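Local coordinates for type II restriction enzyme MspI (Moraxella sp., PDB 1SA3), which recognises the double-stranded DNA sequence 5'-CCGG-3' and cleaves it after the first cytosine, leaving fragments with terminal 5'-phosphates, at residues E146-I151 / R170-L175; Y37-F42 / Q58-S63; S111-P115 / E195-L199. All blocks are in the same frame, centred on the assembly; numbering follows the deposited sequence.

Contact 1: E146-I151 / R170-L175; sequences ELKELI and RLTELL
Glu146 and Arg170 meet in a salt bridge at the more exposed margin of two packed helices. Arg170 comes side-on and gives two N-H groups to one oxygen: NE lies 2.7 Å from Glu146 OE1, and NH2 2.8 Å from the same OE1. That oxygen sits in the guanidinium plane, although the two flat groups are turned 65° apart; the bond from NH2 uses the syn lone pair of OE1, whereas NE approaches from above the carboxylate. Leu174 CD2 lies over one face of the guanidinium, offset toward its margin. Arg170 also sends NH1 to Glu173 OE1 (2.8 Å), which ties the three charges into one network and helps fix the guanidinium's rotation.

The segments belong to successive helices 146-157 and 165-175 and pack at a steep angle (-130°), their axes 9.7 Å apart.

In the apolar layer Leu147, with CG anti to the backbone N (chi1 178°), crosses Leu171 at about a right angle, CD1 to CD1 3.6 Å. Leu147 CD1 also lies 4.0 Å from Leu174 CB. Leu150 lays CD1 3.9 Å from Leu171 CA, and Ile151 CG1 reaches Leu171 CD1 at 4.1 Å. Trp247 touches both Leu171 and Leu175.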
loop_
_atom_site.group_PDB
_atom_site.type_symbol
_atom_site.label_atom_id
_atom_site.label_comp_id
_atom_site.label_asym_id
_atom_site.label_seq_id
_atom_site.Cartn_x
_atom_site.Cartn_y
_atom_site.Cartn_z
ATOM N N GLU E 146 2.423 -8.811 -28.367
ATOM C CA GLU E 146 2.671 -10.049 -27.642
ATOM C C GLU E 146 2.631 -9.858 -26.129
ATOM O O GLU E 146 2.096 -10.701 -25.408
ATOM C CB GLU E 146 4.022 -10.632 -28.062
ATOM C CG GLU E 146 4.436 -11.874 -27.294
ATOM C CD GLU E 146 5.707 -12.498 -27.836
ATOM O OE1 GLU E 146 6.705 -11.770 -28.017
ATOM O OE2 GLU E 146 5.712 -13.722 -28.077
ATOM N N LEU E 147 3.195 -8.754 -25.650
ATOM C CA LEU E 147 3.212 -8.481 -24.219
ATOM C C LEU E 147 1.782 -8.346 -23.715
ATOM O O LEU E 147 1.393 -9.025 -22.767
ATOM C CB LEU E 147 3.998 -7.200 -23.917
ATOM C CG LEU E 147 4.046 -6.765 -22.441
ATOM C CD1 LEU E 147 4.399 -7.947 -21.549
ATOM C CD2 LEU E 147 5.070 -5.652 -22.281
ATOM N N LYS E 148 0.991 -7.484 -24.346
ATOM C CA LYS E 148 -0.390 -7.314 -23.905
ATOM C C LYS E 148 -1.161 -8.635 -23.917
ATOM O O LYS E 148 -1.899 -8.933 -22.982
ATOM C CB LYS E 148 -1.134 -6.291 -24.772
ATOM C CG LYS E 148 -2.632 -6.196 -24.435
ATOM C CD LYS E 148 -3.370 -5.140 -25.246
ATOM C CE LYS E 148 -2.866 -3.735 -24.932
ATOM N NZ LYS E 148 -3.674 -2.687 -25.611
ATOM N N GLU E 149 -0.992 -9.428 -24.969
ATOM C CA GLU E 149 -1.703 -10.700 -25.058
ATOM C C GLU E 149 -1.295 -11.733 -24.012
ATOM O O GLU E 149 -2.135 -12.510 -23.565
ATOM C CB GLU E 149 -1.565 -11.297 -26.461
ATOM C CG GLU E 149 -2.273 -10.483 -27.530
ATOM C CD GLU E 149 -3.709 -10.141 -27.165
ATOM O OE1 GLU E 149 -4.446 -11.045 -26.720
ATOM O OE2 GLU E 149 -4.113 -8.970 -27.333
ATOM N N LEU E 150 -0.025 -11.756 -23.616
ATOM C CA LEU E 150 0.410 -12.715 -22.604
ATOM C C LEU E 150 -0.211 -12.292 -21.271
ATOM O O LEU E 150 -0.651 -13.131 -20.476
ATOM C CB LEU E 150 1.942 -12.750 -22.514
ATOM C CG LEU E 150 2.643 -13.445 -23.696
ATOM C CD1 LEU E 150 4.144 -13.175 -23.658
ATOM C CD2 LEU E 150 2.371 -14.942 -23.644
ATOM N N ILE E 151 -0.259 -10.985 -21.036
ATOM C CA ILE E 151 -0.877 -10.495 -19.813
ATOM C C ILE E 151 -2.365 -10.850 -19.866
ATOM O O ILE E 151 -2.937 -11.312 -18.876
ATOM C CB ILE E 151 -0.714 -8.968 -19.655
ATOM C CG1 ILE E 151 0.772 -8.626 -19.505
ATOM C CG2 ILE E 151 -1.505 -8.486 -18.427
ATOM C CD1 ILE E 151 1.081 -7.128 -19.515
ATOM N N ARG E 170 9.085 -15.756 -21.670
ATOM C CA ARG E 170 8.838 -14.718 -22.669
ATOM C C ARG E 170 8.128 -13.500 -22.075
ATOM O O ARG E 170 8.439 -12.357 -22.421
ATOM C CB ARG E 170 8.001 -15.287 -23.818
ATOM C CG ARG E 170 7.739 -14.301 -24.956
ATOM C CD ARG E 170 9.040 -13.828 -25.592
ATOM N NE ARG E 170 8.804 -12.935 -26.724
ATOM C CZ ARG E 170 9.765 -12.298 -27.387
ATOM N NH1 ARG E 170 11.035 -12.451 -27.030
ATOM N NH2 ARG E 170 9.458 -11.508 -28.410
ATOM N N LEU E 171 7.164 -13.742 -21.191
ATOM C CA LEU E 171 6.446 -12.635 -20.564
ATOM C C LEU E 171 7.441 -11.850 -19.720
ATOM O O LEU E 171 7.531 -10.627 -19.815
ATOM C CB LEU E 171 5.298 -13.164 -19.687
ATOM C CG LEU E 171 4.546 -12.162 -18.784
ATOM C CD1 LEU E 171 4.163 -10.925 -19.563
ATOM C CD2 LEU E 171 3.296 -12.819 -18.215
ATOM N N THR E 172 8.205 -12.574 -18.909
ATOM C CA THR E 172 9.198 -11.971 -18.033
ATOM C C THR E 172 10.162 -11.103 -18.828
ATOM O O THR E 172 10.526 -10.003 -18.407
ATOM C CB THR E 172 10.010 -13.049 -17.305
ATOM O OG1 THR E 172 9.134 -13.836 -16.488
ATOM C CG2 THR E 172 11.093 -12.409 -16.443
ATOM N N GLU E 173 10.570 -11.620 -19.980
ATOM C CA GLU E 173 11.496 -10.932 -20.865
ATOM C C GLU E 173 10.936 -9.629 -21.418
ATOM O O GLU E 173 11.602 -8.593 -21.364
ATOM C CB GLU E 173 11.885 -11.864 -22.020
ATOM C CG GLU E 173 12.744 -11.220 -23.087
ATOM C CD GLU E 173 13.215 -12.219 -24.128
ATOM O OE1 GLU E 173 12.369 -12.975 -24.650
ATOM O OE2 GLU E 173 14.431 -12.246 -24.428
ATOM N N LEU E 174 9.714 -9.679 -21.946
ATOM C CA LEU E 174 9.083 -8.499 -22.527
ATOM C C LEU E 174 8.676 -7.445 -21.499
ATOM O O LEU E 174 8.576 -6.263 -21.811
ATOM C CB LEU E 174 7.846 -8.908 -23.339
ATOM C CG LEU E 174 8.086 -9.668 -24.650
ATOM C CD1 LEU E 174 6.755 -10.012 -25.306
ATOM C CD2 LEU E 174 8.933 -8.802 -25.585
ATOM N N LEU E 175 8.444 -7.872 -20.269
ATOM C CA LEU E 175 8.014 -6.949 -19.229
ATOM C C LEU E 175 9.184 -6.192 -18.608
ATOM O O LEU E 175 9.021 -5.074 -18.118
ATOM C CB LEU E 175 7.263 -7.732 -18.150
ATOM C CG LEU E 175 6.443 -6.970 -17.115
ATOM C CD1 LEU E 175 5.388 -6.110 -17.796
ATOM C CD2 LEU E 175 5.787 -7.989 -16.182
#

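Contact 2: Y37-F42 / Q58-S63; sequences YILDIF and QEKDIS
Tyr37 reaches across to Ile62, whose CD1 lies 3.3 Å from ring atom CE2 in a tight, oblique approach. Its CG, anti to the backbone N (chi1 -171°), carries the ring toward helix 57-69 and sets the hydroxyl between two polar side chains. Tyr37 OH donates to Glu59 OE1 at 2.6 Å; this oxygen lies at the ring edge but is met from above the carboxylate plane, the ring and carboxylate being 76° apart. Gln58 NE2 donates to the same OH at 3.1 Å, nearly straight and in its amide plane. Thr3 also bonds Glu59 OE1.

The C-terminal end of helix 23-41 here packs almost perpendicular to helix 57-69, at -92°, across a linker containing helix 45-51. Helix 23-41 also carries Glu35, which binds the sodium ion together with Asp84 and Asp99.

Beside the tyrosine, Ile62 CG2 is approached by two isoleucine ends, Ile38 CD1 and Ile41 CD1, each 3.8 Å from it. Ile41 CD1 also lies over one face of the Tyr37 ring, offset toward its margin, and meets Glu59 CG at 3.8 Å. Just past the helix end, Phe42 CZ comes 3.7 Å from Ser63 CA, while Leu48 touches both residues.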
loop_
_atom_site.group_PDB
_atom_site.type_symbol
_atom_site.label_atom_id
_atom_site.label_comp_id
_atom_site.label_asym_id
_atom_site.label_seq_id
_atom_site.Cartn_x
_atom_site.Cartn_y
_atom_site.Cartn_z
ATOM N N TYR E 37 -5.336 4.741 13.853
ATOM C CA TYR E 37 -4.163 4.670 14.723
ATOM C C TYR E 37 -3.104 5.642 14.196
ATOM O O TYR E 37 -2.485 6.375 14.969
ATOM C CB TYR E 37 -3.643 3.230 14.735
ATOM C CG TYR E 37 -2.548 2.903 15.737
ATOM C CD1 TYR E 37 -2.418 3.600 16.942
ATOM C CD2 TYR E 37 -1.678 1.844 15.497
ATOM C CE1 TYR E 37 -1.436 3.232 17.882
ATOM C CE2 TYR E 37 -0.718 1.474 16.405
ATOM C CZ TYR E 37 -0.596 2.166 17.599
ATOM O OH TYR E 37 0.363 1.756 18.491
ATOM N N ILE E 38 -2.911 5.664 12.879
ATOM C CA ILE E 38 -1.940 6.578 12.277
ATOM C C ILE E 38 -2.428 8.018 12.413
ATOM O O ILE E 38 -1.658 8.900 12.782
ATOM C CB ILE E 38 -1.710 6.268 10.767
ATOM C CG1 ILE E 38 -1.067 4.889 10.602
ATOM C CG2 ILE E 38 -0.816 7.337 10.125
ATOM C CD1 ILE E 38 0.343 4.773 11.165
ATOM N N LEU E 39 -3.708 8.253 12.129
ATOM C CA LEU E 39 -4.264 9.594 12.212
ATOM C C LEU E 39 -4.099 10.201 13.606
ATOM O O LEU E 39 -3.772 11.386 13.734
ATOM C CB LEU E 39 -5.741 9.589 11.812
ATOM C CG LEU E 39 -6.108 9.178 10.377
ATOM C CD1 LEU E 39 -7.621 9.106 10.249
ATOM C CD2 LEU E 39 -5.549 10.176 9.373
ATOM N N ASP E 40 -4.303 9.393 14.642
ATOM C CA ASP E 40 -4.174 9.881 16.010
ATOM C C ASP E 40 -2.726 10.147 16.415
ATOM O O ASP E 40 -2.445 11.107 17.132
ATOM C CB ASP E 40 -4.816 8.893 16.990
ATOM C CG ASP E 40 -6.336 8.973 16.989
ATOM O OD1 ASP E 40 -6.885 9.874 16.320
ATOM O OD2 ASP E 40 -6.976 8.137 17.665
ATOM N N ILE E 41 -1.805 9.302 15.965
ATOM C CA ILE E 41 -0.404 9.503 16.297
ATOM C C ILE E 41 0.064 10.836 15.703
ATOM O O ILE E 41 0.845 11.556 16.328
ATOM C CB ILE E 41 0.477 8.343 15.762
ATOM C CG1 ILE E 41 0.201 7.070 16.565
ATOM C CG2 ILE E 41 1.957 8.718 15.849
ATOM C CD1 ILE E 41 0.859 5.816 16.003
ATOM N N PHE E 42 -0.442 11.165 14.513
ATOM C CA PHE E 42 -0.081 12.402 13.819
ATOM C C PHE E 42 -1.215 13.423 13.769
ATOM O O PHE E 42 -1.315 14.206 12.822
ATOM C CB PHE E 42 0.373 12.087 12.382
ATOM C CG PHE E 42 1.675 11.335 12.309
ATOM C CD1 PHE E 42 1.714 9.962 12.519
ATOM C CD2 PHE E 42 2.871 12.013 12.073
ATOM C CE1 PHE E 42 2.918 9.269 12.498
ATOM C CE2 PHE E 42 4.090 11.334 12.047
ATOM C CZ PHE E 42 4.117 9.957 12.261
ATOM N N GLN E 58 6.039 1.827 21.346
ATOM C CA GLN E 58 5.391 1.343 20.132
ATOM C C GLN E 58 5.048 2.487 19.189
ATOM O O GLN E 58 5.398 2.444 18.012
ATOM C CB GLN E 58 4.139 0.525 20.479
ATOM C CG GLN E 58 3.416 -0.073 19.265
ATOM C CD GLN E 58 2.505 -1.227 19.642
ATOM O OE1 GLN E 58 2.968 -2.268 20.105
ATOM N NE2 GLN E 58 1.205 -1.046 19.452
ATOM N N GLU E 59 4.381 3.518 19.694
ATOM C CA GLU E 59 4.039 4.639 18.832
ATOM C C GLU E 59 5.298 5.369 18.366
ATOM O O GLU E 59 5.305 5.992 17.305
ATOM C CB GLU E 59 3.088 5.605 19.546
ATOM C CG GLU E 59 1.655 5.079 19.648
ATOM C CD GLU E 59 1.464 4.047 20.758
ATOM O OE1 GLU E 59 0.573 3.181 20.624
ATOM O OE2 GLU E 59 2.189 4.110 21.772
ATOM N N LYS E 60 6.365 5.294 19.157
ATOM C CA LYS E 60 7.614 5.943 18.766
ATOM C C LYS E 60 8.190 5.187 17.571
ATOM O O LYS E 60 8.698 5.797 16.630
ATOM C CB LYS E 60 8.641 5.942 19.900
ATOM C CG LYS E 60 9.916 6.700 19.519
ATOM C CD LYS E 60 11.038 6.565 20.544
ATOM C CE LYS E 60 12.271 7.358 20.089
ATOM N NZ LYS E 60 13.472 7.120 20.926
ATOM N N ASP E 61 8.108 3.858 17.610
ATOM C CA ASP E 61 8.615 3.042 16.507
ATOM C C ASP E 61 7.834 3.357 15.235
ATOM O O ASP E 61 8.413 3.506 14.167
ATOM C CB ASP E 61 8.485 1.546 16.821
ATOM C CG ASP E 61 8.965 0.661 15.673
ATOM O OD1 ASP E 61 10.129 0.816 15.240
ATOM O OD2 ASP E 61 8.185 -0.197 15.194
ATOM N N ILE E 62 6.515 3.458 15.364
ATOM C CA ILE E 62 5.642 3.757 14.228
ATOM C C ILE E 62 5.920 5.152 13.668
ATOM O O ILE E 62 6.163 5.311 12.464
ATOM C CB ILE E 62 4.161 3.649 14.652
ATOM C CG1 ILE E 62 3.860 2.196 15.054
ATOM C CG2 ILE E 62 3.245 4.130 13.518
ATOM C CD1 ILE E 62 2.503 2.007 15.764
ATOM N N SER E 63 5.908 6.162 14.537
ATOM C CA SER E 63 6.164 7.524 14.092
ATOM C C SER E 63 7.582 7.698 13.506
ATOM O O SER E 63 7.756 8.381 12.493
ATOM C CB SER E 63 5.908 8.513 15.242
ATOM O OG SER E 63 6.725 8.249 16.369
#

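Contact 3: S111-P115 / E195-L199; sequences SRLVP and EGNIL
The Arg112 guanidinium is covered on one face by the Glu195 side chain, whose CG lies 3.5 Å from Arg112 NH2, and on the opposite face by CG2 of Val114 from its own strand. The Glu195 carboxylate is stacked on it, with the planes only 19° apart. The charges are near each other without a salt bridge: Arg112 NH1 stands 4.2 Å from Glu195 OE1, which lies well out of the guanidinium plane, and no N-H points at it. The Arg112 chain bends at chi2 (60°), curling so that Arg112 NE reaches the carbonyl of the next residue, Leu113 O, at 2.8 Å, from above the carbonyl plane; NH2 makes a salt bridge with Asp202. These two bonds help fix the guanidinium's orientation against Glu195.

Leu113 O has a second neighbour across the contact, a CA-H...O approach from Gly196 CA at 3.4 Å. Gly196 has a positive phi (70°), a value that glycine adopts readily, and its backbone N bonds Asp202. Farther along, Asn197 O is 3.5 Å from Pro115 CG. Leu113 CD2 passes Ile198 CB obliquely at 4.2 Å. Asn197 turns away from the strand and takes the backbone N of Leu199 on OD1, an Asx turn.

Strand 111-121 is the central strand of the five-stranded mixed sheet, consistent with the PD-(D/E)XK nuclease core of this clan, between antiparallel strand 100-106 and parallel strand 203-210. Segment 195-199 belongs to the loop leading from helix 179-188 into strand 203-210, and it crosses the start of strand 111-121 before the chain enters the sheet.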
loop_
_atom_site.group_PDB
_atom_site.type_symbol
_atom_site.label_atom_id
_atom_site.label_comp_id
_atom_site.label_asym_id
_atom_site.label_seq_id
_atom_site.Cartn_x
_atom_site.Cartn_y
_atom_site.Cartn_z
ATOM N N SER E 111 5.417 23.558 3.625
ATOM C CA SER E 111 4.841 22.326 4.150
ATOM C C SER E 111 4.926 21.202 3.132
ATOM O O SER E 111 5.232 21.429 1.959
ATOM C CB SER E 111 3.382 22.557 4.550
ATOM O OG SER E 111 2.597 22.903 3.423
ATOM N N ARG E 112 4.664 19.985 3.596
ATOM C CA ARG E 112 4.696 18.804 2.742
ATOM C C ARG E 112 3.449 17.982 3.010
ATOM O O ARG E 112 3.137 17.674 4.162
ATOM C CB ARG E 112 5.951 17.971 3.043
ATOM C CG ARG E 112 5.924 16.511 2.544
ATOM C CD ARG E 112 5.762 16.398 1.047
ATOM N NE ARG E 112 5.553 15.023 0.592
ATOM C CZ ARG E 112 6.472 14.061 0.647
ATOM N NH1 ARG E 112 7.677 14.303 1.139
ATOM N NH2 ARG E 112 6.181 12.849 0.201
ATOM N N LEU E 113 2.712 17.662 1.957
ATOM C CA LEU E 113 1.527 16.833 2.107
ATOM C C LEU E 113 1.999 15.411 1.839
ATOM O O LEU E 113 2.765 15.173 0.898
ATOM C CB LEU E 113 0.456 17.221 1.094
ATOM C CG LEU E 113 -0.829 16.385 1.147
ATOM C CD1 LEU E 113 -1.565 16.653 2.459
ATOM C CD2 LEU E 113 -1.701 16.726 -0.048
ATOM N N VAL E 114 1.568 14.469 2.673
ATOM C CA VAL E 114 1.970 13.077 2.500
ATOM C C VAL E 114 0.772 12.140 2.376
ATOM O O VAL E 114 0.221 11.687 3.387
ATOM C CB VAL E 114 2.828 12.575 3.682
ATOM C CG1 VAL E 114 3.423 11.206 3.346
ATOM C CG2 VAL E 114 3.924 13.567 3.999
ATOM N N PRO E 115 0.338 11.850 1.137
ATOM C CA PRO E 115 -0.797 10.950 0.926
ATOM C C PRO E 115 -0.336 9.551 1.325
ATOM O O PRO E 115 0.810 9.152 1.052
ATOM C CB PRO E 115 -1.080 11.094 -0.572
ATOM C CG PRO E 115 0.267 11.411 -1.137
ATOM C CD PRO E 115 0.786 12.424 -0.146
ATOM N N GLU E 195 4.859 13.085 -5.923
ATOM C CA GLU E 195 5.172 13.473 -4.546
ATOM C C GLU E 195 4.238 14.594 -4.123
ATOM O O GLU E 195 4.071 15.585 -4.846
ATOM C CB GLU E 195 6.626 13.950 -4.408
ATOM C CG GLU E 195 7.102 14.076 -2.954
ATOM C CD GLU E 195 8.376 14.903 -2.796
ATOM O OE1 GLU E 195 8.278 16.133 -2.570
ATOM O OE2 GLU E 195 9.477 14.322 -2.902
ATOM N N GLY E 196 3.610 14.424 -2.964
ATOM C CA GLY E 196 2.704 15.439 -2.455
ATOM C C GLY E 196 1.401 15.611 -3.214
ATOM O O GLY E 196 0.660 16.562 -2.964
ATOM N N ASN E 197 1.105 14.701 -4.132
ATOM C CA ASN E 197 -0.134 14.779 -4.908
ATOM C C ASN E 197 -1.157 13.893 -4.201
ATOM O O ASN E 197 -0.962 12.687 -4.104
ATOM C CB ASN E 197 0.098 14.261 -6.329
ATOM C CG ASN E 197 -1.106 14.461 -7.231
ATOM O OD1 ASN E 197 -2.255 14.360 -6.793
ATOM N ND2 ASN E 197 -0.848 14.738 -8.503
ATOM N N ILE E 198 -2.249 14.483 -3.724
ATOM C CA ILE E 198 -3.254 13.713 -2.988
ATOM C C ILE E 198 -3.858 12.525 -3.751
ATOM O O ILE E 198 -4.357 11.578 -3.137
ATOM C CB ILE E 198 -4.379 14.642 -2.472
ATOM C CG1 ILE E 198 -5.189 13.924 -1.388
ATOM C CG2 ILE E 198 -5.274 15.078 -3.625
ATOM C CD1 ILE E 198 -6.127 14.852 -0.627
ATOM N N LEU E 199 -3.794 12.552 -5.080
ATOM C CA LEU E 199 -4.337 11.457 -5.885
ATOM C C LEU E 199 -3.448 10.207 -5.904
ATOM O O LEU E 199 -3.888 9.144 -6.335
ATOM C CB LEU E 199 -4.550 11.914 -7.333
ATOM C CG LEU E 199 -5.507 13.095 -7.527
ATOM C CD1 LEU E 199 -5.513 13.519 -8.988
ATOM C CD2 LEU E 199 -6.905 12.689 -7.076
#

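Contacts 1 and 2 are buried helix-helix packings on opposite sides of the chain's centre, about 42 Å apart between centres, whereas contact 3 is a surface contact of a sheet strand with a loop. No secondary-structure element is shared among the three. Contact 1 joins leucine packing to a salt-bridge network at its exposed margin; contact 2 buries a tyrosine hydroxyl between neutral and acidic partners next to isoleucines. Contact 3 has neither a salt bridge nor a conventional hydrogen bond between its segments, relying on stacking and backbone approaches. Contacts 2 and 3 are closer neighbours, about 8 Å between nearest atoms, and strand 100-106 touches both.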